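Carboxyl esterase NP (Bacillus subtilis, PDB 4CCW) catalyses the hydrolysis of carboxylic esters to an alcohol and a carboxylate, as a carboxylesterase of the alpha/beta hydrolase superfamily. Local coordinates at residues 131-136 with 218-223; 150-155 with 237-242; 227-232 with 258-263. All coordinates share one frame; numbering follows the deposited sequence.

Interaction 1 of 3, residues 131-136 with 218-223; sequences GGLHTM and DGFPYV
Behind the face that Leu133 and His134 offer to Phe220, one backbone oxygen of their helix is gripped twice: Gly131 O accepts Thr135 N, in the helical pattern, and Thr135 OG1 at 2.9 Å, the two donors arriving from opposite faces of its carbonyl plane. The contact itself has no hydrogen bond and is a matter of shape. Phe220 packs against two consecutive helix residues, with a different side of its ring to each. One ring face carries Leu133, whose CG lies 3.9 Å from the ring centroid in a CH-pi contact. The leucine reaches it with CG anti to the backbone N (chi1 167°). Its CD2 comes to 3.6 Å from Phe220 CD1. Toward His134 the same ring turns an edge. Phe220 CE2 stands over the centre of the imidazole, in an edge-to-face pair with planes at 63°. A cis peptide before Pro221 then bends the loop, and Tyr222 CB settles near Leu133 CD1. Gly131 closes a GxSxG sequence with Ser129, consistent with the nucleophile elbow of this fold. Helix 130-141 thus lies between strands 56-60 and 146-152, which Thr135 touches, and the 218-223 loop, with Tyr107 of helix 104-118 meeting both the His134 and Phe220 rings.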
ATOM      1  N   GLY A 131      -2.808  -0.591   0.914  1.00 21.93           N
ATOM      2  CA  GLY A 131      -2.831   0.224  -0.302  1.00 22.14           C
ATOM      3  C   GLY A 131      -3.626  -0.413  -1.428  1.00 21.53           C
ATOM      4  O   GLY A 131      -4.229   0.292  -2.223  1.00 21.91           O
ATOM      5  N   GLY A 132      -3.621  -1.742  -1.490  1.00 20.76           N
ATOM      6  CA  GLY A 132      -4.416  -2.473  -2.502  1.00 20.60           C
ATOM      7  C   GLY A 132      -5.915  -2.311  -2.241  1.00 20.45           C
ATOM      8  O   GLY A 132      -6.710  -2.188  -3.174  1.00 20.82           O
ATOM      9  N   LEU A 133      -6.285  -2.307  -0.959  1.00 20.44           N
ATOM     10  CA  LEU A 133      -7.671  -2.141  -0.529  1.00 20.63           C
ATOM     11  C   LEU A 133      -8.155  -0.725  -0.841  1.00 21.52           C
ATOM     12  O   LEU A 133      -9.242  -0.558  -1.425  1.00 21.86           O
ATOM     13  CB  LEU A 133      -7.812  -2.471   0.966  1.00 20.26           C
ATOM     14  CG  LEU A 133      -9.086  -2.104   1.734  1.00 20.35           C
ATOM     15  CD1 LEU A 133     -10.357  -2.624   1.059  1.00 20.41           C
ATOM     16  CD2 LEU A 133      -8.939  -2.665   3.158  1.00 20.26           C
ATOM     17  N   HIS A 134      -7.335   0.273  -0.492  1.00 22.05           N
ATOM     18  CA  HIS A 134      -7.576   1.668  -0.883  1.00 23.03           C
ATOM     19  C   HIS A 134      -7.740   1.782  -2.374  1.00 23.05           C
ATOM     20  O   HIS A 134      -8.634   2.474  -2.863  1.00 24.08           O
ATOM     21  CB  HIS A 134      -6.435   2.570  -0.400  1.00 23.46           C
ATOM     22  CG  HIS A 134      -6.555   2.989   1.042  1.00 24.09           C
ATOM     23  ND1 HIS A 134      -6.981   4.210   1.410  1.00 25.07           N
ATOM     24  CD2 HIS A 134      -6.267   2.298   2.220  1.00 23.71           C
ATOM     25  CE1 HIS A 134      -6.989   4.301   2.754  1.00 25.21           C
ATOM     26  NE2 HIS A 134      -6.543   3.131   3.253  1.00 24.81           N
ATOM     27  N   THR A 135      -6.889   1.095  -3.124  1.00 22.98           N
ATOM     28  CA  THR A 135      -6.952   1.150  -4.585  1.00 23.08           C
ATOM     29  C   THR A 135      -8.286   0.614  -5.101  1.00 23.25           C
ATOM     30  O   THR A 135      -8.934   1.270  -5.924  1.00 23.71           O
ATOM     31  CB  THR A 135      -5.756   0.427  -5.254  1.00 22.89           C
ATOM     32  OG1 THR A 135      -4.548   1.133  -4.931  1.00 23.27           O
ATOM     33  CG2 THR A 135      -5.913   0.422  -6.787  1.00 23.16           C
ATOM     34  N   MET A 136      -8.712  -0.545  -4.608  1.00 22.62           N
ATOM     35  CA  MET A 136      -9.967  -1.129  -5.055  1.00 23.39           C
ATOM     36  C   MET A 136     -11.132  -0.207  -4.677  1.00 23.38           C
ATOM     37  O   MET A 136     -12.020   0.042  -5.485  1.00 24.13           O
ATOM     38  CB  MET A 136     -10.174  -2.532  -4.460  1.00 23.54           C
ATOM     39  CG  MET A 136     -11.416  -3.242  -4.976  1.00 24.99           C
ATOM     40  SD  MET A 136     -11.219  -3.653  -6.715  1.00 28.10           S
ATOM     41  CE  MET A 136     -10.554  -5.280  -6.628  1.00 28.54           C
ATOM     42  N   ASP A 218     -18.221   0.275   8.530  1.00 32.18           N
ATOM     43  CA  ASP A 218     -18.183   1.200   7.383  1.00 31.85           C
ATOM     44  C   ASP A 218     -16.772   1.686   7.013  1.00 30.84           C
ATOM     45  O   ASP A 218     -16.610   2.611   6.207  1.00 30.86           O
ATOM     46  CB  ASP A 218     -19.133   2.380   7.597  1.00 34.70           C
ATOM     47  CG  ASP A 218     -18.877   3.126   8.897  1.00 36.09           C
ATOM     48  OD1 ASP A 218     -17.928   2.784   9.639  1.00 36.02           O
ATOM     49  OD2 ASP A 218     -19.636   4.075   9.178  1.00 38.83           O
ATOM     50  N   GLY A 219     -15.758   1.044   7.593  1.00 28.95           N
ATOM     51  CA  GLY A 219     -14.380   1.433   7.356  1.00 28.01           C
ATOM     52  C   GLY A 219     -13.553   0.330   6.720  1.00 26.16           C
ATOM     53  O   GLY A 219     -14.069  -0.471   5.912  1.00 25.34           O
ATOM     54  N   PHE A 220     -12.261   0.325   7.056  1.00 25.64           N
ATOM     55  CA  PHE A 220     -11.330  -0.714   6.628  1.00 24.38           C
ATOM     56  C   PHE A 220     -10.904  -1.532   7.861  1.00 23.96           C
ATOM     57  O   PHE A 220     -10.825  -0.990   8.978  1.00 24.90           O
ATOM     58  CB  PHE A 220     -10.090  -0.112   5.937  1.00 24.46           C
ATOM     59  CG  PHE A 220     -10.353   0.508   4.574  1.00 24.69           C
ATOM     60  CD1 PHE A 220     -11.310  -0.012   3.699  1.00 24.25           C
ATOM     61  CD2 PHE A 220      -9.609   1.611   4.155  1.00 25.49           C
ATOM     62  CE1 PHE A 220     -11.517   0.551   2.440  1.00 24.60           C
ATOM     63  CE2 PHE A 220      -9.820   2.181   2.910  1.00 25.81           C
ATOM     64  CZ  PHE A 220     -10.769   1.646   2.045  1.00 25.28           C
ATOM     65  N   PRO A 221     -10.639  -2.830   7.682  1.00 22.70           N
ATOM     66  CA  PRO A 221     -10.649  -3.569   6.417  1.00 21.99           C
ATOM     67  C   PRO A 221     -12.062  -3.859   5.945  1.00 21.80           C
ATOM     68  O   PRO A 221     -13.016  -3.702   6.712  1.00 22.58           O
ATOM     69  CB  PRO A 221      -9.927  -4.871   6.774  1.00 21.34           C
ATOM     70  CG  PRO A 221     -10.235  -5.058   8.213  1.00 21.96           C
ATOM     71  CD  PRO A 221     -10.184  -3.681   8.800  1.00 22.61           C
ATOM     72  N   TYR A 222     -12.186  -4.273   4.682  1.00 21.24           N
ATOM     73  CA  TYR A 222     -13.488  -4.496   4.073  1.00 21.39           C
ATOM     74  C   TYR A 222     -13.378  -5.567   3.004  1.00 20.79           C
ATOM     75  O   TYR A 222     -12.357  -5.665   2.331  1.00 20.93           O
ATOM     76  CB  TYR A 222     -14.039  -3.182   3.473  1.00 22.03           C
ATOM     77  CG  TYR A 222     -15.405  -3.326   2.810  1.00 22.45           C
ATOM     78  CD1 TYR A 222     -16.536  -3.679   3.564  1.00 23.14           C
ATOM     79  CD2 TYR A 222     -15.568  -3.125   1.438  1.00 22.56           C
ATOM     80  CE1 TYR A 222     -17.783  -3.817   2.978  1.00 23.38           C
ATOM     81  CE2 TYR A 222     -16.815  -3.259   0.844  1.00 23.01           C
ATOM     82  CZ  TYR A 222     -17.914  -3.605   1.618  1.00 23.45           C
ATOM     83  OH  TYR A 222     -19.150  -3.767   1.047  1.00 24.18           O
ATOM     84  N   VAL A 223     -14.420  -6.384   2.888  1.00 20.53           N
ATOM     85  CA  VAL A 223     -14.549  -7.361   1.805  1.00 20.25           C
ATOM     86  C   VAL A 223     -15.688  -6.901   0.909  1.00 20.67           C
ATOM     87  O   VAL A 223     -16.825  -6.758   1.359  1.00 21.35           O
ATOM     88  CB  VAL A 223     -14.848  -8.759   2.379  1.00 19.99           C
ATOM     89  CG1 VAL A 223     -15.163  -9.758   1.254  1.00 19.98           C
ATOM     90  CG2 VAL A 223     -13.631  -9.243   3.171  1.00 19.91           C
TER

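Interaction 2 of 3, residues 150-155 with 237-242; sequences AILSPA and LLLLGE
Ile151 bonds through its N to Leu237 and through its O to Leu239, the pattern of parallel strands, here in the central sheet of an alpha/beta hydrolase. Strands 150-152 and 237-241 run at 18° to each other and are stitched by a ladder. Ile151 N gives a nearly straight bond to Leu237 O at 2.8 Å. Leu239 N returns to Ile151 O at 3.1 Å. Ser153 N then reaches Leu239 O at 2.9 Å. Packing is close on both sides of this ladder. Leu152 and Leu239 lie side by side, pointing the same way, their CD1 atoms 4.1 Å apart, on the face where helix 280-291 covers Leu237 and Leu239. On the other face Leu238 has CG anti to its nitrogen (chi1 173°), which carries CD1 back over the neighbouring strand, to 3.4 Å from Ile151 O and 3.8 Å from Pro154 CD. Helices 130-141 and 249-259 cover Ile151 and Leu238 there, giving the three-layer build of the fold. Beyond the Ser153 N bond the two chains part, although the site remains buried. Ser153 takes a positive phi (44°) and turns the chain away from its neighbour; the ladder is not continued, and a water links the serine hydroxyl to the backbone of Gly241. Ser153 OG is also bonded to the backbone oxygen of His273, the probable proton acceptor of the active site. The bridging water donates to Ser153 OG at 2.8 Å and accepts from Gly241 N at 2.8 Å.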
ATOM      1  N   ALA A 150      -3.016  -2.076 -10.505  1.00 25.28           N
ATOM      2  CA  ALA A 150      -2.363  -3.306 -10.099  1.00 24.55           C
ATOM      3  C   ALA A 150      -2.565  -3.406  -8.600  1.00 23.69           C
ATOM      4  O   ALA A 150      -2.167  -2.506  -7.837  1.00 23.52           O
ATOM      5  CB  ALA A 150      -0.879  -3.277 -10.442  1.00 24.80           C
ATOM      6  N   ILE A 151      -3.216  -4.486  -8.191  1.00 22.48           N
ATOM      7  CA  ILE A 151      -3.583  -4.687  -6.792  1.00 22.32           C
ATOM      8  C   ILE A 151      -2.773  -5.874  -6.330  1.00 21.86           C
ATOM      9  O   ILE A 151      -2.922  -6.974  -6.860  1.00 21.54           O
ATOM     10  CB  ILE A 151      -5.112  -4.895  -6.647  1.00 22.44           C
ATOM     11  CG1 ILE A 151      -5.847  -3.597  -7.019  1.00 23.29           C
ATOM     12  CG2 ILE A 151      -5.483  -5.373  -5.247  1.00 21.85           C
ATOM     13  CD1 ILE A 151      -7.359  -3.723  -7.112  1.00 23.87           C
ATOM     14  N   LEU A 152      -1.880  -5.633  -5.368  1.00 21.80           N
ATOM     15  CA  LEU A 152      -0.932  -6.652  -4.929  1.00 22.08           C
ATOM     16  C   LEU A 152      -1.275  -7.094  -3.523  1.00 21.32           C
ATOM     17  O   LEU A 152      -1.310  -6.255  -2.622  1.00 21.38           O
ATOM     18  CB  LEU A 152       0.507  -6.093  -4.945  1.00 22.99           C
ATOM     19  CG  LEU A 152       1.296  -5.945  -6.265  1.00 24.84           C
ATOM     20  CD1 LEU A 152       0.473  -5.563  -7.485  1.00 24.94           C
ATOM     21  CD2 LEU A 152       2.446  -4.958  -6.090  1.00 25.11           C
ATOM     22  N   SER A 153      -1.506  -8.396  -3.321  1.00 21.15           N
ATOM     23  CA  SER A 153      -1.704  -8.925  -1.960  1.00 20.99           C
ATOM     24  C   SER A 153      -2.633  -8.009  -1.127  1.00 20.70           C
ATOM     25  O   SER A 153      -2.261  -7.579  -0.032  1.00 20.99           O
ATOM     26  CB  SER A 153      -0.358  -9.028  -1.235  1.00 21.87           C
ATOM     27  OG  SER A 153       0.567  -9.790  -1.993  1.00 22.40           O
ATOM     28  N   PRO A 154      -3.839  -7.697  -1.648  1.00 20.66           N
ATOM     29  CA  PRO A 154      -4.673  -6.688  -0.977  1.00 20.39           C
ATOM     30  C   PRO A 154      -5.115  -7.075   0.432  1.00 19.93           C
ATOM     31  O   PRO A 154      -5.425  -8.241   0.681  1.00 20.33           O
ATOM     32  CB  PRO A 154      -5.903  -6.596  -1.874  1.00 20.60           C
ATOM     33  CG  PRO A 154      -5.964  -7.928  -2.584  1.00 20.79           C
ATOM     34  CD  PRO A 154      -4.515  -8.263  -2.828  1.00 20.76           C
ATOM     35  N   ALA A 155      -5.203  -6.088   1.323  1.00 19.72           N
ATOM     36  CA  ALA A 155      -5.789  -6.335   2.636  1.00 19.56           C
ATOM     37  C   ALA A 155      -7.257  -6.645   2.402  1.00 19.24           C
ATOM     38  O   ALA A 155      -7.973  -5.856   1.789  1.00 19.71           O
ATOM     39  CB  ALA A 155      -5.654  -5.124   3.539  1.00 20.13           C
ATOM     40  N   LEU A 237      -5.062  -5.683 -12.541  1.00 24.74           N
ATOM     41  CA  LEU A 237      -4.106  -6.774 -12.496  1.00 24.83           C
ATOM     42  C   LEU A 237      -4.039  -7.146 -11.036  1.00 23.52           C
ATOM     43  O   LEU A 237      -3.691  -6.321 -10.205  1.00 23.87           O
ATOM     44  CB  LEU A 237      -2.718  -6.349 -13.003  1.00 25.64           C
ATOM     45  CG  LEU A 237      -1.557  -7.328 -12.748  1.00 26.19           C
ATOM     46  CD1 LEU A 237      -1.610  -8.498 -13.727  1.00 26.31           C
ATOM     47  CD2 LEU A 237      -0.217  -6.612 -12.893  1.00 27.21           C
ATOM     48  N   LEU A 238      -4.367  -8.392 -10.727  1.00 22.92           N
ATOM     49  CA  LEU A 238      -4.283  -8.884  -9.359  1.00 22.05           C
ATOM     50  C   LEU A 238      -3.119  -9.845  -9.233  1.00 22.31           C
ATOM     51  O   LEU A 238      -3.116 -10.886  -9.870  1.00 22.57           O
ATOM     52  CB  LEU A 238      -5.597  -9.561  -8.933  1.00 21.31           C
ATOM     53  CG  LEU A 238      -5.594 -10.272  -7.570  1.00 20.68           C
ATOM     54  CD1 LEU A 238      -5.393  -9.253  -6.438  1.00 20.26           C
ATOM     55  CD2 LEU A 238      -6.918 -11.022  -7.350  1.00 20.17           C
ATOM     56  N   LEU A 239      -2.116  -9.464  -8.440  1.00 22.28           N
ATOM     57  CA  LEU A 239      -0.991 -10.331  -8.116  1.00 22.92           C
ATOM     58  C   LEU A 239      -1.053 -10.785  -6.677  1.00 22.28           C
ATOM     59  O   LEU A 239      -1.208  -9.963  -5.761  1.00 22.49           O
ATOM     60  CB  LEU A 239       0.348  -9.619  -8.340  1.00 24.26           C
ATOM     61  CG  LEU A 239       0.644  -9.075  -9.730  1.00 25.06           C
ATOM     62  CD1 LEU A 239       2.064  -8.517  -9.786  1.00 26.17           C
ATOM     63  CD2 LEU A 239       0.447 -10.137 -10.818  1.00 25.84           C
ATOM     64  N   LEU A 240      -0.924 -12.095  -6.491  1.00 22.26           N
ATOM     65  CA  LEU A 240      -0.941 -12.726  -5.179  1.00 22.21           C
ATOM     66  C   LEU A 240       0.283 -13.626  -5.095  1.00 23.21           C
ATOM     67  O   LEU A 240       0.806 -14.048  -6.124  1.00 23.68           O
ATOM     68  CB  LEU A 240      -2.220 -13.554  -5.009  1.00 21.60           C
ATOM     69  CG  LEU A 240      -3.543 -12.782  -5.055  1.00 21.08           C
ATOM     70  CD1 LEU A 240      -4.661 -13.625  -5.665  1.00 20.84           C
ATOM     71  CD2 LEU A 240      -3.881 -12.296  -3.638  1.00 20.29           C
ATOM     72  N   GLY A 241       0.747 -13.905  -3.882  1.00 23.50           N
ATOM     73  CA  GLY A 241       1.936 -14.753  -3.685  1.00 24.66           C
ATOM     74  C   GLY A 241       1.581 -16.153  -3.211  1.00 25.05           C
ATOM     75  O   GLY A 241       0.718 -16.315  -2.355  1.00 24.14           O
ATOM     76  N   GLU A 242       2.246 -17.176  -3.760  1.00 26.46           N
ATOM     77  CA  GLU A 242       1.953 -18.565  -3.369  1.00 27.00           C
ATOM     78  C   GLU A 242       2.088 -18.797  -1.864  1.00 26.51           C
ATOM     79  O   GLU A 242       1.356 -19.604  -1.295  1.00 26.50           O
ATOM     80  CB  GLU A 242       2.804 -19.587  -4.164  1.00 29.17           C
ATOM     81  CG  GLU A 242       4.291 -19.587  -3.841  1.00 30.99           C
ATOM     82  CD  GLU A 242       5.065 -20.770  -4.441  1.00 32.72           C
ATOM     83  OE1 GLU A 242       4.611 -21.930  -4.376  1.00 33.50           O
ATOM     84  OE2 GLU A 242       6.157 -20.542  -4.974  1.00 34.82           O
TER
HETATM   85  O   HOH W   1      -0.592 -12.325  -1.982  1.00 20.28           O

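Interaction 3 of 3, residues 227-232 with 258-263; sequences EELRSA and SFVPDI
Arg230 and Phe259 meet with their flat groups almost perpendicular, the guanidinium and ring planes 87° apart. It is the ring that supplies an edge and the arginine that supplies a face: Phe259 CE1 sits over the guanidinium, off its centre, 3.5 Å from Arg230 NH2. The arginine chain runs extended from CG to NE to reach this place, and a salt bridge from Arg230 NH1 to Glu227 OE2, at 3.1 Å and tilted 27° out of the guanidinium plane, helps fix how the group is turned. At the root of the phenyl group, Phe259 CB presses on Leu229 CB at 3.6 Å, the two side chains crossing at a slant. An alanine in place of Phe259 would keep that CB but would probably leave the guanidinium without the ring edge at its face, tied by Glu227 yet freer to swing. The backbones draw near as well, with Arg230 CA 3.3 Å from Phe259 O in a CA-H...O contact. Farther along, the Pro261 ring rests against the carbonyl oxygens of Leu229 and Arg230, its CG 3.3 Å from Arg230 O and its CD 3.5 Å from Leu229 O. Ala232 CB fits against Pro261 CD and Val260 CG1 on the buried side, where Leu229 and Val260 both touch Phe158. Two helix ends are thereby joined just before the neighbouring parallel strands 236-241 and 263-268, and helix 249-259 is the connection of the beta-alpha-beta crossover between those strands.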
ATOM      1  N   GLU A 227     -21.846  -7.961  -5.782  1.00 26.78           N
ATOM      2  CA  GLU A 227     -22.325  -6.894  -6.647  1.00 28.34           C
ATOM      3  C   GLU A 227     -21.297  -5.782  -6.820  1.00 27.33           C
ATOM      4  O   GLU A 227     -21.106  -5.298  -7.927  1.00 27.75           O
ATOM      5  CB  GLU A 227     -23.684  -6.350  -6.164  1.00 30.97           C
ATOM      6  CG  GLU A 227     -24.881  -7.239  -6.527  1.00 34.31           C
ATOM      7  CD  GLU A 227     -24.879  -7.775  -7.967  1.00 35.82           C
ATOM      8  OE1 GLU A 227     -25.012  -6.985  -8.928  1.00 36.48           O
ATOM      9  OE2 GLU A 227     -24.757  -9.017  -8.142  1.00 37.38           O
ATOM     10  N   GLU A 228     -20.618  -5.405  -5.735  1.00 26.06           N
ATOM     11  CA  GLU A 228     -19.544  -4.414  -5.815  1.00 25.36           C
ATOM     12  C   GLU A 228     -18.416  -4.835  -6.755  1.00 24.42           C
ATOM     13  O   GLU A 228     -17.969  -4.042  -7.589  1.00 24.63           O
ATOM     14  CB  GLU A 228     -19.009  -4.075  -4.418  1.00 24.86           C
ATOM     15  CG  GLU A 228     -19.974  -3.154  -3.681  1.00 25.44           C
ATOM     16  CD  GLU A 228     -19.697  -2.981  -2.200  1.00 25.75           C
ATOM     17  OE1 GLU A 228     -19.033  -3.839  -1.605  1.00 24.36           O
ATOM     18  OE2 GLU A 228     -20.184  -1.978  -1.649  1.00 26.58           O
ATOM     19  N   LEU A 229     -17.994  -6.091  -6.654  1.00 23.43           N
ATOM     20  CA  LEU A 229     -16.962  -6.617  -7.539  1.00 22.80           C
ATOM     21  C   LEU A 229     -17.417  -6.643  -9.006  1.00 23.62           C
ATOM     22  O   LEU A 229     -16.651  -6.273  -9.899  1.00 23.59           O
ATOM     23  CB  LEU A 229     -16.514  -8.014  -7.092  1.00 21.98           C
ATOM     24  CG  LEU A 229     -15.788  -8.136  -5.739  1.00 21.16           C
ATOM     25  CD1 LEU A 229     -15.390  -9.602  -5.526  1.00 20.67           C
ATOM     26  CD2 LEU A 229     -14.570  -7.222  -5.670  1.00 20.97           C
ATOM     27  N   ARG A 230     -18.651  -7.077  -9.251  1.00 24.22           N
ATOM     28  CA  ARG A 230     -19.205  -7.098 -10.620  1.00 25.68           C
ATOM     29  C   ARG A 230     -19.236  -5.711 -11.248  1.00 25.99           C
ATOM     30  O   ARG A 230     -19.255  -5.573 -12.487  1.00 26.36           O
ATOM     31  CB  ARG A 230     -20.623  -7.662 -10.609  1.00 27.50           C
ATOM     32  CG  ARG A 230     -20.679  -9.173 -10.479  1.00 28.89           C
ATOM     33  CD  ARG A 230     -22.119  -9.651 -10.478  1.00 31.36           C
ATOM     34  NE  ARG A 230     -22.163 -11.084 -10.723  1.00 33.68           N
ATOM     35  CZ  ARG A 230     -22.642 -11.983  -9.870  1.00 34.53           C
ATOM     36  NH1 ARG A 230     -23.162 -11.606  -8.721  1.00 34.48           N
ATOM     37  NH2 ARG A 230     -22.625 -13.268 -10.197  1.00 36.26           N
ATOM     38  N   SER A 231     -19.268  -4.695 -10.394  1.00 25.95           N
ATOM     39  CA  SER A 231     -19.431  -3.308 -10.856  1.00 27.19           C
ATOM     40  C   SER A 231     -18.138  -2.649 -11.353  1.00 27.45           C
ATOM     41  O   SER A 231     -18.192  -1.553 -11.929  1.00 28.24           O
ATOM     42  CB  SER A 231     -20.079  -2.456  -9.758  1.00 27.30           C
ATOM     43  OG  SER A 231     -19.120  -1.966  -8.827  1.00 26.45           O
ATOM     44  N   ALA A 232     -16.997  -3.319 -11.159  1.00 26.66           N
ATOM     45  CA  ALA A 232     -15.682  -2.779 -11.567  1.00 27.22           C
ATOM     46  C   ALA A 232     -15.671  -2.391 -13.041  1.00 28.24           C
ATOM     47  O   ALA A 232     -16.062  -3.189 -13.895  1.00 28.63           O
ATOM     48  CB  ALA A 232     -14.571  -3.783 -11.285  1.00 26.78           C
ATOM     49  N   SER A 258     -14.006 -14.677 -10.412  1.00 21.19           N
ATOM     50  CA  SER A 258     -15.425 -15.030 -10.582  1.00 22.32           C
ATOM     51  C   SER A 258     -16.323 -13.811 -10.854  1.00 22.47           C
ATOM     52  O   SER A 258     -17.336 -13.937 -11.548  1.00 23.69           O
ATOM     53  CB  SER A 258     -15.942 -15.812  -9.360  1.00 22.29           C
ATOM     54  OG  SER A 258     -15.335 -17.121  -9.314  1.00 23.15           O
ATOM     55  N   PHE A 259     -15.953 -12.653 -10.307  1.00 22.40           N
ATOM     56  CA  PHE A 259     -16.824 -11.464 -10.352  1.00 23.05           C
ATOM     57  C   PHE A 259     -16.286 -10.219 -11.076  1.00 23.67           C
ATOM     58  O   PHE A 259     -17.074  -9.456 -11.668  1.00 24.77           O
ATOM     59  CB  PHE A 259     -17.222 -11.064  -8.922  1.00 23.05           C
ATOM     60  CG  PHE A 259     -17.993 -12.122  -8.185  1.00 23.38           C
ATOM     61  CD1 PHE A 259     -19.346 -12.300  -8.420  1.00 24.49           C
ATOM     62  CD2 PHE A 259     -17.360 -12.939  -7.247  1.00 23.28           C
ATOM     63  CE1 PHE A 259     -20.060 -13.279  -7.753  1.00 24.92           C
ATOM     64  CE2 PHE A 259     -18.066 -13.931  -6.588  1.00 23.66           C
ATOM     65  CZ  PHE A 259     -19.414 -14.102  -6.840  1.00 24.48           C
ATOM     66  N   VAL A 260     -14.979  -9.974 -11.012  1.00 24.45           N
ATOM     67  CA  VAL A 260     -14.433  -8.716 -11.559  1.00 24.96           C
ATOM     68  C   VAL A 260     -14.362  -8.838 -13.083  1.00 26.67           C
ATOM     69  O   VAL A 260     -13.702  -9.727 -13.578  1.00 26.41           O
ATOM     70  CB  VAL A 260     -13.038  -8.378 -10.983  1.00 23.45           C
ATOM     71  CG1 VAL A 260     -12.453  -7.135 -11.641  1.00 24.32           C
ATOM     72  CG2 VAL A 260     -13.107  -8.194  -9.465  1.00 22.76           C
ATOM     73  N   PRO A 261     -15.046  -7.950 -13.812  1.00 29.09           N
ATOM     74  CA  PRO A 261     -15.175  -8.105 -15.273  1.00 31.82           C
ATOM     75  C   PRO A 261     -13.855  -8.070 -16.029  1.00 32.74           C
ATOM     76  O   PRO A 261     -13.649  -8.853 -16.953  1.00 34.55           O
ATOM     77  CB  PRO A 261     -16.012  -6.897 -15.671  1.00 33.24           C
ATOM     78  CG  PRO A 261     -16.849  -6.652 -14.476  1.00 32.63           C
ATOM     79  CD  PRO A 261     -15.918  -6.868 -13.320  1.00 30.06           C
ATOM     80  N   ASP A 262     -12.972  -7.157 -15.662  1.00 32.85           N
ATOM     81  CA  ASP A 262     -11.801  -6.936 -16.487  1.00 34.65           C
ATOM     82  C   ASP A 262     -10.629  -7.163 -15.563  1.00 32.89           C
ATOM     83  O   ASP A 262     -10.155  -6.228 -14.916  1.00 33.54           O
ATOM     84  CB  ASP A 262     -11.828  -5.515 -17.077  1.00 36.65           C
ATOM     85  CG  ASP A 262     -10.740  -5.266 -18.111  1.00 37.94           C
ATOM     86  OD1 ASP A 262      -9.780  -6.063 -18.215  1.00 38.41           O
ATOM     87  OD2 ASP A 262     -10.847  -4.250 -18.833  1.00 39.81           O
ATOM     88  N   ILE A 263     -10.196  -8.423 -15.478  1.00 31.34           N
ATOM     89  CA  ILE A 263      -9.159  -8.819 -14.518  1.00 28.92           C
ATOM     90  C   ILE A 263      -8.108  -9.728 -15.161  1.00 29.40           C
ATOM     91  O   ILE A 263      -8.436 -10.562 -16.015  1.00 30.92           O
ATOM     92  CB  ILE A 263      -9.768  -9.486 -13.249  1.00 27.67           C
ATOM     93  CG1 ILE A 263      -8.754  -9.503 -12.106  1.00 26.29           C
ATOM     94  CG2 ILE A 263     -10.273 -10.903 -13.520  1.00 28.25           C
ATOM     95  CD1 ILE A 263      -9.380  -9.626 -10.730  1.00 25.15           C
TER
HETATM   96  O   HOH W   2     -13.036  -4.392 -14.227  1.00 35.48           O

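How the interactions relate
Burial grades the three contacts. Interaction 2 lies wholly in the core, where backbone hydrogen bonds do the joining and leucines fill in; interaction 1 is partly buried and relies on ring and methyl surfaces without a bond across; interaction 3, farther from the chain centre, adds a charged group on its solvent-exposed side. No helix or strand is common to two of them, but their elements adjoin in the chain. Helix 130-141 of interaction 1 runs on into strand 146-152 of interaction 2, and Met136 CE packs on Ile151 CD1. Helix 226-230 of interaction 3 precedes strand 236-241, whose Leu238 touches Ile263. Tyr222 and Glu228, probably hydrogen-bonded, connect interactions 1 and 3 directly.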